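Local atomic coordinates of FAD-dependent pyridine nucleotide-disulphide oxidoreductase (Desulfovibrio vulgaris, PDB entry 3IWA), a protein that probably uses FAD to carry out NAD(P)H-dependent redox chemistry, as a member of the pyridine nucleotide-disulphide oxidoreductase family. Residues V392-G404 with I416-V429. Sequence-based numbering, arbitrary orientation.
Sequences VDRPTRRVLGIQG and INAVATMLASKPTV
I402 lies against V419 and I416 where strand 399-404 packs against helix 416-423, nearly antiparallel to it (158°), the axes 8.7 Å apart at closest. With CG1 anti to its backbone N (chi1 -174°), I402 extends CD1 toward V419. There I402 CD1 lies 3.6 Å from V419 CG2, while the CG2 branch of I402 rests on V419 CG1. I416 slides past in the opposite direction, its CD1 3.8 Å from I402 CG1. I402 thus touches two helix side chains about one turn apart. V399 meets L423 at about a right angle, and beyond the helix the backbones join: V399 N gives a nearly straight bond (171°) to P427 O at 3.0 Å, whereas V429 N bonds only weakly to R397 O. V392 CG1 and V429 CG2 close this buried side at 3.7 Å. The solvent side is looser: K426 CG lies over a face of the R398 guanidinium, 3.6 Å from R398 NE, which is buried without a polar partner, while R398 NH2 bonds to V302 O. Within the dimerisation domain, the helix covers the antiparallel sheet, L423 also touching A352 of strand 348-353; helix 449-461 flanks V392 and R397, and T421 OG1 hydrogen-bonds A418 O of the second subunit.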
ATOM      1  N   VAL A 392      16.879   1.426   7.623  1.00 36.96           N
ATOM      2  CA  VAL A 392      16.674   2.593   8.481  1.00 36.94           C
ATOM      3  C   VAL A 392      17.967   3.361   8.681  1.00 38.41           C
ATOM      4  O   VAL A 392      19.008   2.770   8.964  1.00 38.75           O
ATOM      5  CB  VAL A 392      16.166   2.136   9.868  1.00 37.28           C
ATOM      6  CG1 VAL A 392      16.027   3.315  10.800  1.00 37.47           C
ATOM      7  CG2 VAL A 392      14.859   1.379   9.730  1.00 32.62           C
ATOM      8  N   ASP A 393      17.909   4.682   8.579  1.00 39.58           N
ATOM      9  CA  ASP A 393      19.048   5.481   8.906  1.00 41.44           C
ATOM     10  C   ASP A 393      19.117   5.708  10.418  1.00 42.83           C
ATOM     11  O   ASP A 393      18.203   6.285  10.970  1.00 43.13           O
ATOM     12  CB  ASP A 393      18.958   6.841   8.232  1.00 42.44           C
ATOM     13  CG  ASP A 393      20.206   7.691   8.468  1.00 41.81           C
ATOM     14  OD1 ASP A 393      21.302   7.110   8.393  1.00 42.55           O
ATOM     15  OD2 ASP A 393      20.090   8.913   8.700  1.00 44.36           O
ATOM     16  N   ARG A 394      20.206   5.307  11.069  1.00 44.26           N
ATOM     17  CA  ARG A 394      20.327   5.475  12.534  1.00 45.89           C
ATOM     18  C   ARG A 394      20.084   6.882  13.073  1.00 45.72           C
ATOM     19  O   ARG A 394      19.190   7.072  13.892  1.00 46.32           O
ATOM     20  CB  ARG A 394      21.663   4.950  13.071  1.00 46.70           C
ATOM     21  CG  ARG A 394      21.619   3.506  13.561  1.00 50.43           C
ATOM     22  CD  ARG A 394      22.787   3.162  14.512  1.00 54.49           C
ATOM     23  NE  ARG A 394      23.181   1.766  14.326  1.00 58.64           N
ATOM     24  CZ  ARG A 394      22.716   0.723  15.029  1.00 63.01           C
ATOM     25  NH1 ARG A 394      21.837   0.882  16.026  1.00 62.49           N
ATOM     26  NH2 ARG A 394      23.156  -0.511  14.740  1.00 64.95           N
ATOM     27  N   PRO A 395      20.870   7.872  12.636  1.00 45.90           N
ATOM     28  CA  PRO A 395      20.724   9.203  13.252  1.00 45.99           C
ATOM     29  C   PRO A 395      19.436   9.984  13.006  1.00 46.37           C
ATOM     30  O   PRO A 395      19.068  10.847  13.815  1.00 47.18           O
ATOM     31  CB  PRO A 395      21.898  10.010  12.673  1.00 46.35           C
ATOM     32  CG  PRO A 395      22.602   9.103  11.681  1.00 46.14           C
ATOM     33  CD  PRO A 395      22.156   7.708  11.940  1.00 45.74           C
ATOM     34  N   THR A 396      18.787   9.759  11.880  1.00 46.12           N
ATOM     35  CA  THR A 396      17.552  10.496  11.560  1.00 45.34           C
ATOM     36  C   THR A 396      16.311   9.667  11.879  1.00 44.61           C
ATOM     37  O   THR A 396      15.221  10.193  11.970  1.00 44.68           O
ATOM     38  CB  THR A 396      17.510  10.808  10.076  1.00 45.33           C
ATOM     39  OG1 THR A 396      17.595   9.571   9.342  1.00 45.40           O
ATOM     40  CG2 THR A 396      18.684  11.742   9.698  1.00 44.77           C
ATOM     41  N   ARG A 397      16.512   8.362  12.016  1.00 43.45           N
ATOM     42  CA  ARG A 397      15.445   7.387  12.076  1.00 42.95           C
ATOM     43  C   ARG A 397      14.632   7.325  10.761  1.00 41.42           C
ATOM     44  O   ARG A 397      13.516   6.861  10.766  1.00 41.37           O
ATOM     45  CB  ARG A 397      14.528   7.645  13.281  1.00 42.69           C
ATOM     46  CG  ARG A 397      15.235   7.660  14.620  1.00 45.34           C
ATOM     47  CD  ARG A 397      14.269   8.054  15.788  1.00 46.21           C
ATOM     48  NE  ARG A 397      13.354   6.971  16.171  1.00 44.73           N
ATOM     49  CZ  ARG A 397      13.657   5.959  16.993  1.00 47.77           C
ATOM     50  NH1 ARG A 397      14.874   5.833  17.542  1.00 51.05           N
ATOM     51  NH2 ARG A 397      12.747   5.042  17.273  1.00 46.73           N
ATOM     52  N   ARG A 398      15.190   7.776   9.643  1.00 40.74           N
ATOM     53  CA  ARG A 398      14.448   7.756   8.361  1.00 39.74           C
ATOM     54  C   ARG A 398      14.430   6.344   7.837  1.00 37.97           C
ATOM     55  O   ARG A 398      15.400   5.600   8.003  1.00 37.52           O
ATOM     56  CB  ARG A 398      15.091   8.613   7.314  1.00 39.77           C
ATOM     57  CG  ARG A 398      14.665  10.020   7.312  1.00 44.48           C
ATOM     58  CD  ARG A 398      15.298  10.748   6.110  1.00 48.97           C
ATOM     59  NE  ARG A 398      14.861  10.189   4.833  1.00 51.55           N
ATOM     60  CZ  ARG A 398      15.602  10.137   3.723  1.00 51.60           C
ATOM     61  NH1 ARG A 398      16.848  10.589   3.709  1.00 52.13           N
ATOM     62  NH2 ARG A 398      15.089   9.604   2.620  1.00 50.90           N
ATOM     63  N   VAL A 399      13.307   5.965   7.248  1.00 36.26           N
ATOM     64  CA  VAL A 399      13.205   4.692   6.554  1.00 34.99           C
ATOM     65  C   VAL A 399      13.738   4.949   5.152  1.00 34.09           C
ATOM     66  O   VAL A 399      13.333   5.877   4.530  1.00 33.71           O
ATOM     67  CB  VAL A 399      11.759   4.167   6.558  1.00 34.58           C
ATOM     68  CG1 VAL A 399      11.667   2.910   5.781  1.00 34.78           C
ATOM     69  CG2 VAL A 399      11.272   3.913   8.013  1.00 34.81           C
ATOM     70  N   LEU A 400      14.694   4.144   4.694  1.00 33.77           N
ATOM     71  CA  LEU A 400      15.330   4.360   3.397  1.00 33.09           C
ATOM     72  C   LEU A 400      14.845   3.365   2.344  1.00 32.35           C
ATOM     73  O   LEU A 400      15.121   3.524   1.152  1.00 32.34           O
ATOM     74  CB  LEU A 400      16.865   4.273   3.525  1.00 32.45           C
ATOM     75  CG  LEU A 400      17.556   5.204   4.533  1.00 33.37           C
ATOM     76  CD1 LEU A 400      19.064   4.925   4.772  1.00 31.12           C
ATOM     77  CD2 LEU A 400      17.327   6.658   4.167  1.00 32.55           C
ATOM     78  N   GLY A 401      14.180   2.317   2.800  1.00 32.21           N
ATOM     79  CA  GLY A 401      13.799   1.234   1.944  1.00 31.86           C
ATOM     80  C   GLY A 401      13.144   0.089   2.675  1.00 32.25           C
ATOM     81  O   GLY A 401      13.179   0.002   3.914  1.00 32.81           O
ATOM     82  N   ILE A 402      12.554  -0.791   1.876  1.00 31.96           N
ATOM     83  CA  ILE A 402      11.831  -1.914   2.345  1.00 31.99           C
ATOM     84  C   ILE A 402      11.881  -2.955   1.238  1.00 33.01           C
ATOM     85  O   ILE A 402      11.741  -2.593   0.080  1.00 33.34           O
ATOM     86  CB  ILE A 402      10.388  -1.538   2.733  1.00 32.12           C
ATOM     87  CG1 ILE A 402       9.705  -2.735   3.352  1.00 31.64           C
ATOM     88  CG2 ILE A 402       9.567  -1.011   1.541  1.00 30.83           C
ATOM     89  CD1 ILE A 402       8.394  -2.417   4.002  1.00 29.92           C
ATOM     90  N   GLN A 403      12.169  -4.216   1.602  1.00 33.55           N
ATOM     91  CA  GLN A 403      12.068  -5.335   0.692  1.00 34.50           C
ATOM     92  C   GLN A 403      11.448  -6.559   1.348  1.00 36.01           C
ATOM     93  O   GLN A 403      11.383  -6.649   2.522  1.00 37.21           O
ATOM     94  CB  GLN A 403      13.432  -5.736   0.204  1.00 33.91           C
ATOM     95  CG  GLN A 403      14.178  -4.679  -0.541  1.00 33.14           C
ATOM     96  CD  GLN A 403      14.912  -3.793   0.345  1.00 32.04           C
ATOM     97  OE1 GLN A 403      15.500  -4.247   1.308  1.00 34.72           O
ATOM     98  NE2 GLN A 403      14.916  -2.497   0.036  1.00 32.21           N
ATOM     99  N   GLY A 404      11.015  -7.531   0.571  1.00 38.24           N
ATOM    100  CA  GLY A 404      10.438  -8.716   1.151  1.00 39.50           C
ATOM    101  C   GLY A 404      10.365  -9.892   0.207  1.00 40.96           C
ATOM    102  O   GLY A 404      10.565  -9.745  -1.006  1.00 41.18           O
ATOM    103  N   ILE A 416       4.488  -3.968   0.776  1.00 37.29           N
ATOM    104  CA  ILE A 416       5.463  -3.081   0.121  1.00 36.85           C
ATOM    105  C   ILE A 416       4.842  -1.760  -0.395  1.00 36.48           C
ATOM    106  O   ILE A 416       5.445  -0.684  -0.282  1.00 35.88           O
ATOM    107  CB  ILE A 416       6.185  -3.820  -1.059  1.00 36.95           C
ATOM    108  CG1 ILE A 416       6.995  -5.027  -0.552  1.00 37.85           C
ATOM    109  CG2 ILE A 416       7.076  -2.864  -1.821  1.00 36.45           C
ATOM    110  CD1 ILE A 416       7.983  -4.744   0.612  1.00 35.38           C
ATOM    111  N   ASN A 417       3.643  -1.843  -0.981  1.00 36.45           N
ATOM    112  CA  ASN A 417       2.964  -0.645  -1.496  1.00 36.12           C
ATOM    113  C   ASN A 417       2.713   0.367  -0.422  1.00 35.44           C
ATOM    114  O   ASN A 417       2.903   1.550  -0.641  1.00 35.74           O
ATOM    115  CB  ASN A 417       1.598  -0.991  -2.081  1.00 36.44           C
ATOM    116  CG  ASN A 417       1.653  -1.385  -3.545  1.00 37.65           C
ATOM    117  OD1 ASN A 417       2.708  -1.326  -4.189  1.00 39.25           O
ATOM    118  ND2 ASN A 417       0.492  -1.765  -4.088  1.00 39.87           N
ATOM    119  N   ALA A 418       2.257  -0.112   0.740  1.00 34.23           N
ATOM    120  CA  ALA A 418       1.935   0.773   1.858  1.00 33.49           C
ATOM    121  C   ALA A 418       3.099   1.662   2.165  1.00 32.49           C
ATOM    122  O   ALA A 418       2.917   2.852   2.423  1.00 33.73           O
ATOM    123  CB  ALA A 418       1.528  -0.017   3.113  1.00 32.61           C
ATOM    124  N   VAL A 419       4.288   1.078   2.202  1.00 31.63           N
ATOM    125  CA  VAL A 419       5.473   1.822   2.543  1.00 31.26           C
ATOM    126  C   VAL A 419       6.078   2.570   1.333  1.00 31.57           C
ATOM    127  O   VAL A 419       6.573   3.692   1.481  1.00 31.94           O
ATOM    128  CB  VAL A 419       6.511   0.875   3.206  1.00 32.12           C
ATOM    129  CG1 VAL A 419       7.778   1.611   3.476  1.00 28.00           C
ATOM    130  CG2 VAL A 419       5.918   0.210   4.492  1.00 30.09           C
ATOM    131  N   ALA A 420       6.016   1.977   0.149  1.00 31.84           N
ATOM    132  CA  ALA A 420       6.618   2.573  -1.070  1.00 33.10           C
ATOM    133  C   ALA A 420       6.077   3.969  -1.385  1.00 34.37           C
ATOM    134  O   ALA A 420       6.840   4.900  -1.736  1.00 35.21           O
ATOM    135  CB  ALA A 420       6.433   1.624  -2.298  1.00 32.43           C
ATOM    136  N   THR A 421       4.758   4.130  -1.261  1.00 34.34           N
ATOM    137  CA  THR A 421       4.150   5.428  -1.492  1.00 34.67           C
ATOM    138  C   THR A 421       4.437   6.429  -0.371  1.00 35.58           C
ATOM    139  O   THR A 421       4.230   7.637  -0.544  1.00 35.60           O
ATOM    140  CB  THR A 421       2.642   5.322  -1.693  1.00 35.17           C
ATOM    141  OG1 THR A 421       2.011   4.781  -0.505  1.00 34.46           O
ATOM    142  CG2 THR A 421       2.353   4.436  -2.916  1.00 32.80           C
ATOM    143  N   MET A 422       4.941   5.935   0.759  1.00 35.76           N
ATOM    144  CA  MET A 422       5.342   6.798   1.853  1.00 36.05           C
ATOM    145  C   MET A 422       6.787   7.285   1.669  1.00 36.96           C
ATOM    146  O   MET A 422       7.130   8.330   2.214  1.00 36.79           O
ATOM    147  CB  MET A 422       5.239   6.073   3.229  1.00 36.09           C
ATOM    148  CG  MET A 422       3.905   5.328   3.598  1.00 35.00           C
ATOM    149  SD  MET A 422       3.879   4.395   5.197  1.00 30.79           S
ATOM    150  CE  MET A 422       4.411   5.789   6.134  1.00 24.84           C
ATOM    151  N   LEU A 423       7.655   6.521   0.974  1.00 37.36           N
ATOM    152  CA  LEU A 423       9.122   6.813   1.026  1.00 37.63           C
ATOM    153  C   LEU A 423       9.487   8.232   0.627  1.00 38.24           C
ATOM    154  O   LEU A 423      10.299   8.854   1.288  1.00 37.59           O
ATOM    155  CB  LEU A 423       9.960   5.837   0.204  1.00 37.40           C
ATOM    156  CG  LEU A 423       9.964   4.402   0.741  1.00 37.51           C
ATOM    157  CD1 LEU A 423      10.739   3.460  -0.207  1.00 37.77           C
ATOM    158  CD2 LEU A 423      10.519   4.342   2.144  1.00 35.75           C
ATOM    159  N   ALA A 424       8.856   8.754  -0.419  1.00 39.25           N
ATOM    160  CA  ALA A 424       9.132  10.122  -0.891  1.00 40.50           C
ATOM    161  C   ALA A 424       8.822  11.192   0.149  1.00 41.31           C
ATOM    162  O   ALA A 424       9.415  12.237   0.115  1.00 41.34           O
ATOM    163  CB  ALA A 424       8.352  10.426  -2.197  1.00 40.02           C
ATOM    164  N   SER A 425       7.903  10.928   1.075  1.00 42.89           N
ATOM    165  CA  SER A 425       7.592  11.891   2.152  1.00 44.44           C
ATOM    166  C   SER A 425       8.555  11.812   3.348  1.00 44.32           C
ATOM    167  O   SER A 425       8.364  12.506   4.335  1.00 44.47           O
ATOM    168  CB  SER A 425       6.154  11.696   2.631  1.00 44.39           C
ATOM    169  OG  SER A 425       5.259  12.083   1.593  1.00 49.23           O
ATOM    170  N   LYS A 426       9.574  10.960   3.252  1.00 44.59           N
ATOM    171  CA  LYS A 426      10.606  10.839   4.278  1.00 44.68           C
ATOM    172  C   LYS A 426      10.037  10.400   5.623  1.00 43.20           C
ATOM    173  O   LYS A 426      10.213  11.067   6.638  1.00 43.62           O
ATOM    174  CB  LYS A 426      11.366  12.160   4.438  1.00 45.32           C
ATOM    175  CG  LYS A 426      12.422  12.384   3.397  1.00 50.40           C
ATOM    176  CD  LYS A 426      12.248  13.724   2.712  1.00 55.30           C
ATOM    177  CE  LYS A 426      13.588  14.376   2.392  1.00 58.90           C
ATOM    178  NZ  LYS A 426      13.881  14.413   0.905  1.00 61.86           N
ATOM    179  N   PRO A 427       9.383   9.254   5.648  1.00 41.49           N
ATOM    180  CA  PRO A 427       8.882   8.744   6.896  1.00 40.51           C
ATOM    181  C   PRO A 427      10.012   8.298   7.829  1.00 40.60           C
ATOM    182  O   PRO A 427      11.128   7.983   7.368  1.00 40.13           O
ATOM    183  CB  PRO A 427       8.095   7.539   6.451  1.00 40.26           C
ATOM    184  CG  PRO A 427       8.879   7.030   5.305  1.00 40.75           C
ATOM    185  CD  PRO A 427       9.353   8.239   4.591  1.00 41.05           C
ATOM    186  N   THR A 428       9.713   8.277   9.129  1.00 40.05           N
ATOM    187  CA  THR A 428      10.637   7.811  10.140  1.00 39.52           C
ATOM    188  C   THR A 428      10.040   6.500  10.640  1.00 38.63           C
ATOM    189  O   THR A 428       8.974   6.116  10.203  1.00 36.92           O
ATOM    190  CB  THR A 428      10.772   8.823  11.330  1.00 40.51           C
ATOM    191  OG1 THR A 428       9.495   8.975  11.983  1.00 42.15           O
ATOM    192  CG2 THR A 428      11.302  10.205  10.874  1.00 40.21           C
ATOM    193  N   VAL A 429      10.734   5.836  11.562  1.00 38.31           N
ATOM    194  CA  VAL A 429      10.326   4.550  12.114  1.00 37.88           C
ATOM    195  C   VAL A 429       8.955   4.637  12.796  1.00 38.14           C
ATOM    196  O   VAL A 429       8.133   3.713  12.718  1.00 38.00           O
ATOM    197  CB  VAL A 429      11.380   4.067  13.112  1.00 38.76           C
ATOM    198  CG1 VAL A 429      10.837   2.968  14.018  1.00 37.48           C
ATOM    199  CG2 VAL A 429      12.636   3.607  12.338  1.00 39.87           C
TER